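Local coordinates for sialidase domain-containing protein (Dyadobacter fermentans, PDB 5HX0) that is of unknown function but, as a six-bladed beta-propeller of the non-viral sialidase type, may recognise or cleave carbohydrate, at residues K156-G170 against I195-Y207. Numbering follows the deposited sequence.
Sequences KKPYFLAGGAVFLGG and INYTAMGEKLPAY
Phe167 pushes the edge of its ring into the face of Tyr207, a T-shaped pair with planes at 87° that joins a blade strand of this sialidase-like beta-propeller to the long loop leading into the next blade. The beta hairpin ending in strand 165-175 and its lead-in supply one surface; 195-207, without regular structure, folds over it. CZ of Phe167 sits 3.6 Å above the centre of the Tyr207 ring, and CG of Phe167 lies anti to the backbone N (chi1 -165°), which carries the ring to that face. The methyls of Leu204 pack beside CD2 and CE2 of Phe167, and Trp144 of the adjoining strand meets the same ring.

Glycines make the hollow next door: Gly169 and Gly170 present bare backbone, against which Leu204, Pro205 and the CB of Tyr207 fit, while Gly170 N donates a 3.1 Å hydrogen bond to Pro205 O from above the carbonyl plane. A small knob suits the other flank, where Ala199 CB rests between Val166 CG1 (3.5 Å) and Leu168 CD2. Thr198 starts the type I turn carrying Ala199, its OG1 accepting from Met200 N in an ST turn and also from Glu202 N.

At the outer end the cis bond before Pro158 bends the chain so that the puckered proline ring packs in the corner between Ile195 and Tyr197, with CG and CD against Ile195 O and CD beside Tyr197 CD2. Pro158 O takes a nearly straight hydrogen bond from Tyr197 N, 2.8 Å long. Water 2 bridges the segments, donating to Phe167 O and Tyr197 O and accepting from Phe160 N. The aliphatic chain of Lys156, bent near its end, lies over one face of the Tyr197 ring; its CE stands 3.6 Å from the ring centroid, a CH-pi contact, and NZ continues past the rim to a weak 3.4 Å bond with Gly201 O.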
# COMPACT_ATOMS: atom_id res chain seq x y z
N LYS A 156 -7.00 0.43 24.88
CA LYS A 156 -8.27 0.63 25.56
C LYS A 156 -9.22 -0.50 25.22
O LYS A 156 -9.27 -0.97 24.08
CB LYS A 156 -8.88 1.99 25.18
CG LYS A 156 -10.17 2.30 25.95
CD LYS A 156 -10.39 3.79 26.17
CE LYS A 156 -10.70 4.51 24.87
NZ LYS A 156 -9.83 5.70 24.66
N LYS A 157 -9.97 -0.97 26.22
CA LYS A 157 -10.90 -2.08 26.03
C LYS A 157 -12.33 -1.57 26.04
O LYS A 157 -12.62 -0.55 26.66
CB LYS A 157 -10.70 -3.13 27.11
CG LYS A 157 -9.30 -3.71 27.15
CD LYS A 157 -9.23 -4.92 28.08
CE LYS A 157 -7.88 -5.59 28.01
NZ LYS A 157 -7.91 -6.95 28.61
N PRO A 158 -13.24 -2.28 25.36
CA PRO A 158 -13.01 -3.50 24.58
C PRO A 158 -12.39 -3.23 23.20
O PRO A 158 -12.57 -2.15 22.62
CB PRO A 158 -14.43 -4.10 24.42
CG PRO A 158 -15.39 -3.07 25.05
CD PRO A 158 -14.63 -1.80 25.22
N TYR A 159 -11.65 -4.21 22.70
CA TYR A 159 -11.18 -4.20 21.32
C TYR A 159 -11.38 -5.59 20.75
O TYR A 159 -11.61 -6.56 21.48
CB TYR A 159 -9.70 -3.79 21.20
CG TYR A 159 -8.76 -4.66 21.99
CD1 TYR A 159 -8.25 -5.84 21.45
CD2 TYR A 159 -8.37 -4.31 23.28
CE1 TYR A 159 -7.38 -6.64 22.18
CE2 TYR A 159 -7.51 -5.11 24.01
CZ TYR A 159 -7.02 -6.27 23.45
OH TYR A 159 -6.17 -7.06 24.18
N PHE A 160 -11.28 -5.71 19.43
CA PHE A 160 -11.52 -7.00 18.79
C PHE A 160 -10.23 -7.52 18.17
O PHE A 160 -9.63 -6.86 17.30
CB PHE A 160 -12.62 -6.93 17.75
CG PHE A 160 -13.00 -8.29 17.22
CD1 PHE A 160 -13.70 -9.19 18.01
CD2 PHE A 160 -12.60 -8.69 15.96
CE1 PHE A 160 -14.03 -10.45 17.53
CE2 PHE A 160 -12.91 -9.95 15.48
CZ PHE A 160 -13.63 -10.83 16.27
N LEU A 161 -9.83 -8.72 18.59
CA LEU A 161 -8.57 -9.34 18.21
C LEU A 161 -8.87 -10.60 17.40
O LEU A 161 -9.66 -11.44 17.83
CB LEU A 161 -7.74 -9.69 19.45
CG LEU A 161 -6.42 -10.44 19.35
CD1 LEU A 161 -5.36 -9.56 18.74
CD2 LEU A 161 -5.96 -10.93 20.75
N ALA A 162 -8.26 -10.71 16.23
CA ALA A 162 -8.44 -11.91 15.44
C ALA A 162 -7.17 -12.13 14.63
O ALA A 162 -6.64 -11.18 14.06
CB ALA A 162 -9.66 -11.80 14.51
N GLY A 163 -6.68 -13.37 14.62
CA GLY A 163 -5.47 -13.69 13.88
C GLY A 163 -4.27 -12.86 14.30
O GLY A 163 -3.36 -12.63 13.49
N GLY A 164 -4.26 -12.40 15.54
CA GLY A 164 -3.19 -11.56 16.03
C GLY A 164 -3.30 -10.10 15.63
O GLY A 164 -2.40 -9.33 15.96
N ALA A 165 -4.38 -9.71 14.97
CA ALA A 165 -4.59 -8.34 14.52
C ALA A 165 -5.72 -7.69 15.32
O ALA A 165 -6.61 -8.37 15.83
CB ALA A 165 -4.93 -8.32 13.02
N VAL A 166 -5.66 -6.36 15.43
CA VAL A 166 -6.64 -5.59 16.19
C VAL A 166 -7.50 -4.80 15.21
O VAL A 166 -6.98 -4.05 14.37
CB VAL A 166 -5.97 -4.67 17.22
CG1 VAL A 166 -7.02 -3.89 18.01
CG2 VAL A 166 -5.08 -5.49 18.15
N PHE A 167 -8.81 -4.94 15.34
CA PHE A 167 -9.76 -4.41 14.38
C PHE A 167 -9.72 -2.88 14.32
O PHE A 167 -9.63 -2.21 15.36
CB PHE A 167 -11.16 -4.90 14.76
CG PHE A 167 -12.20 -4.74 13.68
CD1 PHE A 167 -11.88 -4.93 12.36
CD2 PHE A 167 -13.52 -4.45 14.02
CE1 PHE A 167 -12.85 -4.79 11.36
CE2 PHE A 167 -14.49 -4.31 13.04
CZ PHE A 167 -14.15 -4.47 11.71
N LEU A 168 -9.78 -2.32 13.11
CA LEU A 168 -9.86 -0.86 12.98
C LEU A 168 -11.24 -0.34 12.60
O LEU A 168 -11.45 0.88 12.63
CB LEU A 168 -8.86 -0.34 11.93
CG LEU A 168 -7.37 -0.53 12.22
CD1 LEU A 168 -6.56 -0.24 10.93
CD2 LEU A 168 -6.96 0.40 13.36
N GLY A 169 -12.15 -1.21 12.20
CA GLY A 169 -13.43 -0.72 11.74
C GLY A 169 -13.33 -0.04 10.38
O GLY A 169 -12.34 -0.18 9.65
N GLY A 170 -14.37 0.72 10.05
CA GLY A 170 -14.61 1.11 8.68
C GLY A 170 -13.87 2.36 8.21
O GLY A 170 -13.43 3.20 8.99
N ILE A 195 -19.58 -1.74 20.66
CA ILE A 195 -18.84 -1.61 21.91
C ILE A 195 -17.34 -1.40 21.75
O ILE A 195 -16.69 -0.97 22.71
CB ILE A 195 -19.01 -2.84 22.81
CG1 ILE A 195 -18.30 -4.05 22.19
CG2 ILE A 195 -20.51 -3.08 23.12
CD1 ILE A 195 -18.39 -5.32 22.99
N ASN A 196 -16.76 -1.71 20.58
CA ASN A 196 -15.31 -1.76 20.46
C ASN A 196 -14.68 -0.38 20.27
O ASN A 196 -15.32 0.57 19.80
CB ASN A 196 -14.89 -2.64 19.29
CG ASN A 196 -15.14 -4.09 19.55
OD1 ASN A 196 -15.88 -4.75 18.83
ND2 ASN A 196 -14.54 -4.60 20.61
N TYR A 197 -13.41 -0.29 20.65
CA TYR A 197 -12.49 0.76 20.24
C TYR A 197 -11.54 0.22 19.17
O TYR A 197 -11.23 -0.98 19.15
CB TYR A 197 -11.67 1.29 21.43
CG TYR A 197 -12.53 2.00 22.45
CD1 TYR A 197 -12.82 3.35 22.31
CD2 TYR A 197 -13.07 1.31 23.53
CE1 TYR A 197 -13.63 4.01 23.22
CE2 TYR A 197 -13.89 1.97 24.45
CZ TYR A 197 -14.16 3.32 24.29
OH TYR A 197 -14.96 3.99 25.19
N THR A 198 -11.08 1.10 18.28
CA THR A 198 -10.09 0.71 17.28
C THR A 198 -8.73 0.46 17.92
O THR A 198 -8.48 0.80 19.07
CB THR A 198 -9.90 1.79 16.21
OG1 THR A 198 -9.15 2.88 16.77
CG2 THR A 198 -11.24 2.31 15.68
N ALA A 199 -7.80 -0.07 17.11
CA ALA A 199 -6.44 -0.27 17.60
C ALA A 199 -5.75 1.04 17.96
O ALA A 199 -4.66 1.02 18.55
CB ALA A 199 -5.61 -1.01 16.56
N MSE A 200 -6.33 2.19 17.62
CA MSE A 200 -5.67 3.44 17.91
C MSE A 200 -6.46 4.22 18.94
O MSE A 200 -6.25 5.41 19.12
CB MSE A 200 -5.48 4.23 16.62
CG MSE A 200 -4.97 3.31 15.50
SE MSE A 200 -4.26 4.25 13.92
CE MSE A 200 -5.79 3.91 12.78
N GLY A 201 -7.40 3.54 19.59
CA GLY A 201 -8.13 4.11 20.71
C GLY A 201 -9.35 4.92 20.37
O GLY A 201 -9.92 5.55 21.27
N GLU A 202 -9.78 4.95 19.11
CA GLU A 202 -10.98 5.68 18.74
C GLU A 202 -12.20 4.78 18.91
O GLU A 202 -12.09 3.55 18.85
CB GLU A 202 -10.90 6.17 17.29
CG GLU A 202 -9.59 6.87 16.94
CD GLU A 202 -9.65 8.37 17.21
OE1 GLU A 202 -10.70 8.98 16.92
OE2 GLU A 202 -8.64 8.92 17.71
N LYS A 203 -13.37 5.39 19.10
CA LYS A 203 -14.59 4.60 19.03
C LYS A 203 -14.74 4.04 17.62
O LYS A 203 -14.51 4.75 16.64
CB LYS A 203 -15.81 5.43 19.42
CG LYS A 203 -15.83 5.81 20.92
CD LYS A 203 -17.22 6.21 21.39
CE LYS A 203 -17.70 7.48 20.71
NZ LYS A 203 -16.98 8.69 21.19
N LEU A 204 -15.09 2.77 17.53
CA LEU A 204 -14.95 2.05 16.25
C LEU A 204 -15.91 2.58 15.18
O LEU A 204 -17.13 2.48 15.37
CB LEU A 204 -15.16 0.56 16.45
CG LEU A 204 -14.74 -0.32 15.26
CD1 LEU A 204 -13.44 -1.03 15.56
CD2 LEU A 204 -15.84 -1.32 14.88
N PRO A 205 -15.42 3.08 14.05
CA PRO A 205 -16.32 3.45 12.94
C PRO A 205 -17.08 2.24 12.41
O PRO A 205 -16.52 1.15 12.27
CB PRO A 205 -15.36 4.00 11.88
CG PRO A 205 -14.08 4.35 12.64
CD PRO A 205 -14.00 3.30 13.71
N ALA A 206 -18.35 2.45 12.06
CA ALA A 206 -19.15 1.37 11.49
C ALA A 206 -18.58 0.89 10.14
O ALA A 206 -17.79 1.57 9.49
CB ALA A 206 -20.60 1.82 11.33
N TYR A 207 -19.05 -0.27 9.69
CA TYR A 207 -18.43 -0.99 8.57
C TYR A 207 -19.38 -2.11 8.17
O TYR A 207 -20.25 -2.51 8.95
CB TYR A 207 -17.07 -1.60 8.97
CG TYR A 207 -17.29 -2.70 9.99
CD1 TYR A 207 -17.47 -2.38 11.33
CD2 TYR A 207 -17.44 -4.05 9.60
CE1 TYR A 207 -17.75 -3.36 12.27
CE2 TYR A 207 -17.73 -5.03 10.53
CZ TYR A 207 -17.89 -4.68 11.87
OH TYR A 207 -18.20 -5.63 12.82
O HOH W 1 -8.19 0.52 21.95
O HOH W 2 -10.75 -3.25 17.82